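Local atomic coordinates of hypothetical protein (Fusobacterium nucleatum subsp. nucleatum, PDB entry 2GSL), a protein that might be a ribonuclease of the MrnC family involved in RNA processing, with a ribonuclease III domain that binds magnesium. Residues F6-R11 with Y110-E115; I25-I30 with A50-K55; S58-K63 with T100-I105. All blocks are in the same frame, centred on the assembly; numbering follows the deposited sequence.

Interaction 1. Residues F6-R11 with Y110-E115; sequences FSKDIR and YLLKKE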
loop_
_atom_site.group_PDB
_atom_site.type_symbol
_atom_site.label_atom_id
_atom_site.label_comp_id
_atom_site.label_asym_id
_atom_site.label_seq_id
_atom_site.Cartn_x
_atom_site.Cartn_y
_atom_site.Cartn_z
ATOM N N PHE A 6 -18.137 4.381 4.869
ATOM C CA PHE A 6 -17.673 3.731 6.088
ATOM C C PHE A 6 -18.281 4.399 7.327
ATOM O O PHE A 6 -19.307 5.080 7.236
ATOM C CB PHE A 6 -16.142 3.797 6.155
ATOM C CG PHE A 6 -15.477 3.941 4.808
ATOM C CD1 PHE A 6 -15.648 2.977 3.816
ATOM C CD2 PHE A 6 -14.679 5.046 4.531
ATOM C CE1 PHE A 6 -15.034 3.114 2.567
ATOM C CE2 PHE A 6 -14.061 5.193 3.288
ATOM C CZ PHE A 6 -14.240 4.222 2.304
ATOM N N SER A 7 -17.639 4.193 8.477
ATOM C CA SER A 7 -18.077 4.767 9.751
ATOM C C SER A 7 -16.971 5.648 10.328
ATOM O O SER A 7 -15.891 5.750 9.749
ATOM C CB SER A 7 -18.407 3.658 10.754
ATOM O OG SER A 7 -19.549 2.915 10.361
ATOM N N LYS A 8 -17.239 6.281 11.469
ATOM C CA LYS A 8 -16.250 7.151 12.110
ATOM C C LYS A 8 -15.049 6.341 12.597
ATOM O O LYS A 8 -15.146 5.128 12.790
ATOM C CB LYS A 8 -16.880 7.907 13.291
ATOM C CG LYS A 8 -16.004 9.027 13.861
ATOM C CD LYS A 8 -15.700 10.084 12.797
ATOM C CE LYS A 8 -14.830 11.209 13.333
ATOM N NZ LYS A 8 -14.534 12.218 12.279
ATOM N N ASP A 9 -13.921 7.021 12.790
ATOM C CA ASP A 9 -12.692 6.380 13.248
ATOM C C ASP A 9 -12.892 5.718 14.595
ATOM O O ASP A 9 -12.097 4.874 15.011
ATOM C CB ASP A 9 -11.562 7.402 13.361
ATOM C CG ASP A 9 -11.387 8.217 12.099
ATOM O OD1 ASP A 9 -11.453 7.629 10.997
ATOM O OD2 ASP A 9 -11.172 9.444 12.208
ATOM N N ILE A 10 -13.949 6.121 15.286
ATOM C CA ILE A 10 -14.258 5.552 16.583
ATOM C C ILE A 10 -15.620 4.892 16.505
ATOM O O ILE A 10 -15.959 4.072 17.352
ATOM C CB ILE A 10 -14.278 6.637 17.695
ATOM C CG1 ILE A 10 -15.421 7.627 17.456
ATOM C CG2 ILE A 10 -12.935 7.373 17.721
ATOM C CD1 ILE A 10 -15.631 8.601 18.598
ATOM N N ARG A 11 -16.393 5.250 15.479
ATOM C CA ARG A 11 -17.736 4.699 15.293
ATOM C C ARG A 11 -17.711 3.183 15.386
ATOM O O ARG A 11 -18.600 2.572 15.982
ATOM C CB ARG A 11 -18.310 5.106 13.933
ATOM C CG ARG A 11 -19.788 4.760 13.745
ATOM C CD ARG A 11 -20.691 5.678 14.568
ATOM N NE ARG A 11 -22.106 5.378 14.370
ATOM C CZ ARG A 11 -23.102 6.140 14.812
ATOM N NH1 ARG A 11 -24.359 5.783 14.584
ATOM N NH2 ARG A 11 -22.844 7.262 15.476
ATOM N N TYR A 110 -6.124 9.189 6.478
ATOM C CA TYR A 110 -6.581 8.857 5.143
ATOM C C TYR A 110 -8.118 8.818 5.106
ATOM O O TYR A 110 -8.749 9.591 4.386
ATOM C CB TYR A 110 -6.000 7.512 4.749
ATOM C CG TYR A 110 -6.141 7.190 3.296
ATOM C CD1 TYR A 110 -5.194 7.600 2.377
ATOM C CD2 TYR A 110 -7.205 6.427 2.849
ATOM C CE1 TYR A 110 -5.302 7.244 1.047
ATOM C CE2 TYR A 110 -7.326 6.067 1.534
ATOM C CZ TYR A 110 -6.374 6.471 0.636
ATOM O OH TYR A 110 -6.489 6.054 -0.669
ATOM N N LEU A 111 -8.714 7.919 5.887
ATOM C CA LEU A 111 -10.169 7.796 5.953
ATOM C C LEU A 111 -10.878 9.139 6.187
ATOM O O LEU A 111 -12.050 9.295 5.842
ATOM C CB LEU A 111 -10.561 6.804 7.050
ATOM C CG LEU A 111 -10.337 5.351 6.669
ATOM C CD1 LEU A 111 -10.658 4.435 7.836
ATOM C CD2 LEU A 111 -11.208 5.019 5.494
ATOM N N LEU A 112 -10.173 10.099 6.777
ATOM C CA LEU A 112 -10.748 11.416 7.024
ATOM C C LEU A 112 -10.319 12.399 5.956
ATOM O O LEU A 112 -10.223 13.597 6.215
ATOM C CB LEU A 112 -10.316 11.970 8.379
ATOM C CG LEU A 112 -10.944 11.320 9.598
ATOM C CD1 LEU A 112 -10.401 11.976 10.848
ATOM C CD2 LEU A 112 -12.449 11.453 9.514
ATOM N N LYS A 113 -10.046 11.897 4.759
ATOM C CA LYS A 113 -9.625 12.761 3.661
ATOM C C LYS A 113 -8.509 13.742 4.040
ATOM O O LYS A 113 -8.276 14.720 3.330
ATOM C CB LYS A 113 -10.826 13.546 3.119
ATOM C CG LYS A 113 -11.595 12.853 1.998
ATOM C CD LYS A 113 -12.258 11.576 2.466
ATOM C CE LYS A 113 -13.087 10.943 1.349
ATOM N NZ LYS A 113 -12.255 10.534 0.172
ATOM N N LYS A 114 -7.822 13.483 5.152
ATOM C CA LYS A 114 -6.734 14.348 5.589
ATOM C C LYS A 114 -5.387 13.925 4.988
ATOM O O LYS A 114 -4.355 13.926 5.665
ATOM C CB LYS A 114 -6.664 14.365 7.118
ATOM C CG LYS A 114 -7.698 15.289 7.758
ATOM C CD LYS A 114 -7.720 15.161 9.277
ATOM C CE LYS A 114 -8.531 16.277 9.922
ATOM N NZ LYS A 114 -7.841 17.583 9.796
ATOM N N GLU A 115 -5.409 13.587 3.702
ATOM C CA GLU A 115 -4.215 13.155 2.992
ATOM C C GLU A 115 -3.134 14.236 2.991
ATOM O O GLU A 115 -1.978 13.970 2.662
ATOM C CB GLU A 115 -4.569 12.750 1.549
ATOM C CG GLU A 115 -4.335 11.262 1.203
ATOM C CD GLU A 115 -2.934 10.988 0.635
ATOM O OE1 GLU A 115 -2.618 11.515 -0.455
ATOM O OE2 GLU A 115 -2.149 10.248 1.274
#

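Interaction 2. Residues I25-I30 with A50-K55; sequences IWELEI and AKVNAK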
loop_
_atom_site.group_PDB
_atom_site.type_symbol
_atom_site.label_atom_id
_atom_site.label_comp_id
_atom_site.label_asym_id
_atom_site.label_seq_id
_atom_site.Cartn_x
_atom_site.Cartn_y
_atom_site.Cartn_z
ATOM N N ILE A 25 -0.742 2.179 3.372
ATOM C CA ILE A 25 -0.606 3.591 3.004
ATOM C C ILE A 25 0.852 4.018 3.139
ATOM O O ILE A 25 1.381 4.762 2.300
ATOM C CB ILE A 25 -1.502 4.498 3.915
ATOM C CG1 ILE A 25 -2.979 4.131 3.730
ATOM C CG2 ILE A 25 -1.337 5.966 3.564
ATOM C CD1 ILE A 25 -3.893 4.799 4.716
ATOM N N TRP A 26 1.493 3.544 4.209
ATOM C CA TRP A 26 2.895 3.864 4.489
ATOM C C TRP A 26 3.781 3.273 3.405
ATOM O O TRP A 26 4.609 3.990 2.831
ATOM C CB TRP A 26 3.308 3.307 5.857
ATOM C CG TRP A 26 4.613 3.810 6.356
ATOM C CD1 TRP A 26 5.792 3.139 6.370
ATOM C CD2 TRP A 26 4.874 5.095 6.937
ATOM N NE1 TRP A 26 6.778 3.928 6.919
ATOM C CE2 TRP A 26 6.238 5.135 7.264
ATOM C CE3 TRP A 26 4.088 6.223 7.187
ATOM C CZ2 TRP A 26 6.827 6.247 7.861
ATOM C CZ3 TRP A 26 4.673 7.332 7.778
ATOM C CH2 TRP A 26 6.027 7.341 8.098
ATOM N N GLU A 27 3.609 1.985 3.103
ATOM C CA GLU A 27 4.445 1.380 2.063
ATOM C C GLU A 27 4.364 2.216 0.800
ATOM O O GLU A 27 5.384 2.693 0.301
ATOM C CB GLU A 27 4.034 -0.073 1.756
ATOM C CG GLU A 27 4.921 -1.127 2.426
ATOM C CD GLU A 27 6.030 -1.676 1.523
ATOM O OE1 GLU A 27 6.882 -0.908 1.040
ATOM O OE2 GLU A 27 6.072 -2.902 1.292
ATOM N N LEU A 28 3.146 2.416 0.303
ATOM C CA LEU A 28 2.915 3.188 -0.926
ATOM C C LEU A 28 3.710 4.481 -0.992
ATOM O O LEU A 28 4.441 4.710 -1.948
ATOM C CB LEU A 28 1.427 3.512 -1.082
ATOM C CG LEU A 28 1.048 4.232 -2.365
ATOM C CD1 LEU A 28 1.647 3.488 -3.559
ATOM C CD2 LEU A 28 -0.447 4.295 -2.473
ATOM N N GLU A 29 3.556 5.327 0.017
ATOM C CA GLU A 29 4.271 6.581 0.049
ATOM C C GLU A 29 5.783 6.363 0.011
ATOM O O GLU A 29 6.483 7.041 -0.743
ATOM C CB GLU A 29 3.870 7.378 1.285
ATOM C CG GLU A 29 2.468 7.945 1.188
ATOM C CD GLU A 29 2.223 8.669 -0.136
ATOM O OE1 GLU A 29 1.365 8.205 -0.932
ATOM O OE2 GLU A 29 2.900 9.694 -0.373
ATOM N N ILE A 30 6.294 5.410 0.797
ATOM C CA ILE A 30 7.739 5.146 0.817
ATOM C C ILE A 30 8.236 4.637 -0.536
ATOM O O ILE A 30 9.245 5.117 -1.049
ATOM C CB ILE A 30 8.134 4.135 1.939
ATOM C CG1 ILE A 30 7.877 4.762 3.309
ATOM C CG2 ILE A 30 9.603 3.775 1.844
ATOM C CD1 ILE A 30 8.502 6.130 3.492
ATOM N N ALA A 50 14.104 -0.065 5.014
ATOM C CA ALA A 50 14.726 0.743 6.032
ATOM C C ALA A 50 13.726 1.666 6.696
ATOM O O ALA A 50 13.796 1.861 7.901
ATOM C CB ALA A 50 15.868 1.552 5.427
ATOM N N LYS A 51 12.792 2.236 5.942
ATOM C CA LYS A 51 11.836 3.150 6.573
ATOM C C LYS A 51 10.451 2.558 6.718
ATOM O O LYS A 51 9.497 3.269 7.009
ATOM C CB LYS A 51 11.702 4.465 5.792
ATOM C CG LYS A 51 12.903 4.898 5.002
ATOM C CD LYS A 51 14.141 5.081 5.838
ATOM C CE LYS A 51 15.308 5.422 4.906
ATOM N NZ LYS A 51 15.342 4.481 3.718
ATOM N N VAL A 52 10.349 1.256 6.528
ATOM C CA VAL A 52 9.078 0.575 6.625
ATOM C C VAL A 52 9.002 -0.337 7.872
ATOM O O VAL A 52 7.938 -0.866 8.192
ATOM C CB VAL A 52 8.856 -0.240 5.325
ATOM C CG1 VAL A 52 8.791 -1.727 5.623
ATOM C CG2 VAL A 52 7.611 0.244 4.607
ATOM N N ASN A 53 10.115 -0.500 8.590
ATOM C CA ASN A 53 10.142 -1.380 9.767
ATOM C C ASN A 53 9.649 -0.729 11.055
ATOM O O ASN A 53 9.616 0.502 11.168
ATOM C CB ASN A 53 11.557 -1.946 9.983
ATOM C CG ASN A 53 12.583 -0.868 10.294
ATOM O OD1 ASN A 53 12.583 -0.270 11.378
ATOM N ND2 ASN A 53 13.457 -0.611 9.338
ATOM N N ALA A 54 9.275 -1.557 12.031
ATOM C CA ALA A 54 8.759 -1.046 13.303
ATOM C C ALA A 54 9.701 -0.071 14.008
ATOM O O ALA A 54 9.251 0.963 14.518
ATOM C CB ALA A 54 8.402 -2.198 14.238
ATOM N N LYS A 55 10.997 -0.375 14.033
ATOM C CA LYS A 55 11.940 0.526 14.699
ATOM C C LYS A 55 11.869 1.944 14.143
ATOM O O LYS A 55 11.859 2.915 14.909
ATOM C CB LYS A 55 13.379 0.005 14.591
ATOM C CG LYS A 55 13.642 -1.245 15.417
ATOM C CD LYS A 55 15.052 -1.759 15.197
ATOM C CE LYS A 55 16.094 -0.896 15.923
ATOM N NZ LYS A 55 15.961 -0.992 17.422
#

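Interaction 3. Residues S58-K63 with T100-I105; sequences SLIYKK and TALEAI. With MG (magnesium ion), chain G.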
loop_
_atom_site.group_PDB
_atom_site.type_symbol
_atom_site.label_atom_id
_atom_site.label_comp_id
_atom_site.label_asym_id
_atom_site.label_seq_id
_atom_site.Cartn_x
_atom_site.Cartn_y
_atom_site.Cartn_z
ATOM N N SER A 58 8.566 3.838 14.702
ATOM C CA SER A 58 8.589 4.202 16.122
ATOM C C SER A 58 9.291 5.541 16.356
ATOM O O SER A 58 8.875 6.333 17.207
ATOM C CB SER A 58 9.283 3.107 16.949
ATOM O OG SER A 58 9.387 3.487 18.320
ATOM N N LEU A 59 10.364 5.790 15.616
ATOM C CA LEU A 59 11.065 7.054 15.767
ATOM C C LEU A 59 10.136 8.127 15.255
ATOM O O LEU A 59 10.039 9.205 15.842
ATOM C CB LEU A 59 12.352 7.075 14.948
ATOM C CG LEU A 59 13.527 6.262 15.497
ATOM C CD1 LEU A 59 14.743 6.444 14.590
ATOM C CD2 LEU A 59 13.848 6.731 16.921
ATOM N N ILE A 60 9.445 7.826 14.160
ATOM C CA ILE A 60 8.520 8.784 13.592
ATOM C C ILE A 60 7.471 9.148 14.626
ATOM O O ILE A 60 7.332 10.312 15.002
ATOM C CB ILE A 60 7.804 8.224 12.346
ATOM C CG1 ILE A 60 8.814 8.000 11.223
ATOM C CG2 ILE A 60 6.718 9.198 11.884
ATOM C CD1 ILE A 60 9.493 9.270 10.754
ATOM N N TYR A 61 6.740 8.146 15.100
ATOM C CA TYR A 61 5.698 8.387 16.090
ATOM C C TYR A 61 6.209 9.270 17.231
ATOM O O TYR A 61 5.647 10.322 17.499
ATOM C CB TYR A 61 5.158 7.047 16.616
ATOM C CG TYR A 61 4.160 7.166 17.744
ATOM C CD1 TYR A 61 4.588 7.264 19.060
ATOM C CD2 TYR A 61 2.790 7.206 17.493
ATOM C CE1 TYR A 61 3.685 7.401 20.101
ATOM C CE2 TYR A 61 1.868 7.347 18.528
ATOM C CZ TYR A 61 2.325 7.447 19.833
ATOM O OH TYR A 61 1.439 7.623 20.877
ATOM N N LYS A 62 7.294 8.867 17.875
ATOM C CA LYS A 62 7.822 9.653 18.977
ATOM C C LYS A 62 8.250 11.069 18.608
ATOM O O LYS A 62 8.313 11.940 19.478
ATOM C CB LYS A 62 8.960 8.892 19.648
ATOM C CG LYS A 62 8.474 7.579 20.227
ATOM C CD LYS A 62 9.598 6.639 20.623
ATOM C CE LYS A 62 10.347 7.113 21.839
ATOM N NZ LYS A 62 11.283 6.057 22.302
ATOM N N LYS A 63 8.518 11.315 17.327
ATOM C CA LYS A 63 8.923 12.650 16.892
ATOM C C LYS A 63 7.750 13.537 16.490
ATOM O O LYS A 63 7.914 14.749 16.361
ATOM C CB LYS A 63 9.913 12.565 15.723
ATOM C CG LYS A 63 11.262 11.926 16.087
ATOM C CD LYS A 63 12.164 11.777 14.865
ATOM C CE LYS A 63 12.675 13.126 14.356
ATOM N NZ LYS A 63 13.714 13.743 15.252
ATOM N N THR A 100 2.459 0.523 15.452
ATOM C CA THR A 100 1.054 0.286 15.143
ATOM C C THR A 100 0.266 1.570 15.360
ATOM O O THR A 100 -0.635 1.901 14.599
ATOM C CB THR A 100 0.489 -0.776 16.059
ATOM O OG1 THR A 100 1.279 -1.964 15.931
ATOM C CG2 THR A 100 -0.961 -1.074 15.692
ATOM N N ALA A 101 0.615 2.285 16.418
ATOM C CA ALA A 101 -0.056 3.526 16.725
ATOM C C ALA A 101 0.177 4.484 15.561
ATOM O O ALA A 101 -0.728 5.220 15.154
ATOM C CB ALA A 101 0.486 4.112 18.026
ATOM N N LEU A 102 1.398 4.470 15.031
ATOM C CA LEU A 102 1.743 5.329 13.907
ATOM C C LEU A 102 0.925 4.914 12.680
ATOM O O LEU A 102 0.334 5.764 12.016
ATOM C CB LEU A 102 3.254 5.249 13.618
ATOM C CG LEU A 102 3.986 6.076 12.537
ATOM C CD1 LEU A 102 3.808 5.423 11.183
ATOM C CD2 LEU A 102 3.514 7.500 12.537
ATOM N N GLU A 103 0.861 3.619 12.385
ATOM C CA GLU A 103 0.088 3.175 11.224
ATOM C C GLU A 103 -1.411 3.370 11.452
ATOM O O GLU A 103 -2.197 3.385 10.506
ATOM C CB GLU A 103 0.358 1.697 10.904
ATOM C CG GLU A 103 1.807 1.363 10.661
ATOM C CD GLU A 103 2.014 -0.024 10.101
ATOM O OE1 GLU A 103 2.727 -0.132 9.075
ATOM O OE2 GLU A 103 1.482 -1.013 10.671
ATOM N N ALA A 104 -1.802 3.513 12.711
ATOM C CA ALA A 104 -3.199 3.700 13.044
ATOM C C ALA A 104 -3.562 5.137 12.724
ATOM O O ALA A 104 -4.603 5.410 12.132
ATOM C CB ALA A 104 -3.429 3.406 14.518
ATOM N N ILE A 105 -2.695 6.059 13.121
ATOM C CA ILE A 105 -2.919 7.471 12.850
ATOM C C ILE A 105 -2.915 7.712 11.337
ATOM O O ILE A 105 -3.815 8.359 10.814
ATOM C CB ILE A 105 -1.842 8.336 13.502
ATOM C CG1 ILE A 105 -1.969 8.239 15.019
ATOM C CG2 ILE A 105 -1.977 9.771 13.027
ATOM C CD1 ILE A 105 -0.823 8.873 15.765
HETATM MG MG MG G . 3.930 -2.136 9.275
HETATM O O HOH W 1 2.224 -3.545 9.854
HETATM O O HOH W 2 5.354 -1.128 7.689
HETATM O O HOH W 3 4.795 -4.184 8.516
#

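Interaction 1. Residues F6-R11 with Y110-E115
F6, K8 and D9 of the N-terminal loop meet L111 and L112, where helix 93-111 ends in a Schellman motif. K113 is the C-prime residue and takes a positive phi of 48°. Its N makes a weak bond to Y110 O. This turn carries L112 out of the helix.

The apolar part of the contact is one pair. L111 CD2 approaches the F6 ring obliquely and lies 3.6 Å from F6 CD2. L111 also packs on L18 and L21 of helix 15-34 and on Y13 of the loop. F6 in turn touches Q36 of the second subunit.

The rest of the contact sets charged side chains against leucine carbons. No hydrogen bond joins the two segments. The D9 carboxylate is buried beside the L112 branch, with D9 CG 4.0 Å from L112 CG. The D9 backbone has a polar partner, since D9 O accepts from R78 of helix 70-80. D9 and L111 run past each other in opposite directions, and D9 OD1 is 4.1 Å from L111 CB. K8 starts away from the leucines. The bend at its chi2 (60°) brings the chain back across L112 at about a right angle. Its amine has a long, weak ion pair with E71 of helix 70-80. K8 NZ ends 3.5 Å from L112 CD2.

Interaction 2. Residues I25-I30 with A50-K55
W26 of helix 15-34 reaches across to K51 and V52 of segment 50-55. Its CB points toward that segment. CG is anti to the backbone N (chi1 -168°), which swings the indole out from the helix with its five-membered ring leading. W26 CD1 comes first and lies 3.8 Å from V52 CG2, a contact at the ring edge. NE1 is next and makes the one hydrogen bond across the segments. W26 NE1 donates to K51 O at 2.8 Å, and the bond is nearly straight (171° at the hydrogen). The acceptor sits only 6° out of the ring plane, and the donor lies in the carbonyl plane. The bond satisfies the buried indole N-H and helps to fix the rotation of the ring. Further round the six-membered ring, CZ3 and CH2 pack on L102 and I60. One face of the W26 ring has I30 CG1 3.8 Å above it, offset toward the rim. The side chain also packs on I106 of helix 93-111 and on I122 and V125 of helix 115-127.

V52 is shared with E27. The E27 chain bends at chi2 and crosses the valine at a slant, with E27 CG 3.7 Å from V52 CG2. E27 OE2 is held by a salt bridge to R31. I30 CD1 adds a looser contact with K51 CB, at 4.3 Å. The K51 tail leads away, and its NZ bonds to Y47 O and Y34 OH.

N53 follows as the N-cap of helix 54-64, with OD1 bonded to Y56 N. The arrangement belongs to the ribonuclease III domain next to its metal site. The V52 side chain is about 6 Å from the magnesium ion, and that of E27 is about 5 Å from that of D23, the likely active-site residue.

Interaction 3. Residues S58-K63 with T100-I105
Y61 on helix 54-64 packs against A101, L102 and I105 of helix 93-111. The whole contact is apolar, with no hydrogen bond between the segments. A101 CB comes obliquely at the tyrosine ring, 3.6 Å from Y61 CE2. The same ring atom, Y61 CE2, meets I105 CD1 at 4.1 Å, one helical turn further on, and the two side chains cross at about a right angle. Y61 CB rests 4.0 Å from L102 CB. I60 completes the first shell: I60 CG2 lies 3.7 Å from L102 CD2.

The torsions explain this division. A chi1 of 175° turns the Y61 ring away from its own N and lays it along the A101 and I105 side of the helix. Here Y61 CA and L102 CA are 5.5 Å apart. The short helical segments cross at 68°, with axes 8.9 Å apart at closest approach.

E103 follows L102 but points to the metal site. The E103 side chain is extended beyond CG, and E103 OE1 binds the magnesium ion at 2.4 Å. Water 1, itself a magnesium ligand, donates to E103 OE2 at 2.8 Å, so both oxygens are engaged. D23 and two more waters also bind the ion. Q57, just before segment 58-63, gives E103 OE1 a weak hydrogen bond.

S58 OG also ties the helices together by a hydrogen bond to E98. Helix 70-80 closes on the Y61 and A101 side through A79 and K80. Helix 115-127 packs against I60 through I121, I124 and V125. Helix 15-34 lies against T100, L102 and E103.

How the interactions relate
The three contacts belong to one all-helical fold. Along the chain, interaction 2 closes before interaction 3 opens, and interaction 1 spans both. Interactions 2 and 3 have centres about 11 Å apart and share helix 54-64. They join through W26, whose CZ3 is 4.0 Å from L102 CD1 and whose CH2 is 4.2 Å from I60 CG1. Interaction 1 lies at the surface, with its centre about 17 Å from that of interaction 3 and about 21 Å from that of interaction 2. It shares helix 93-111 with interaction 3, and Y110 packs on I25. Interaction 3 supplies E103 to the magnesium site, and V52 of interaction 2 lies near it. Interactions 1 and 2 touch the second subunit.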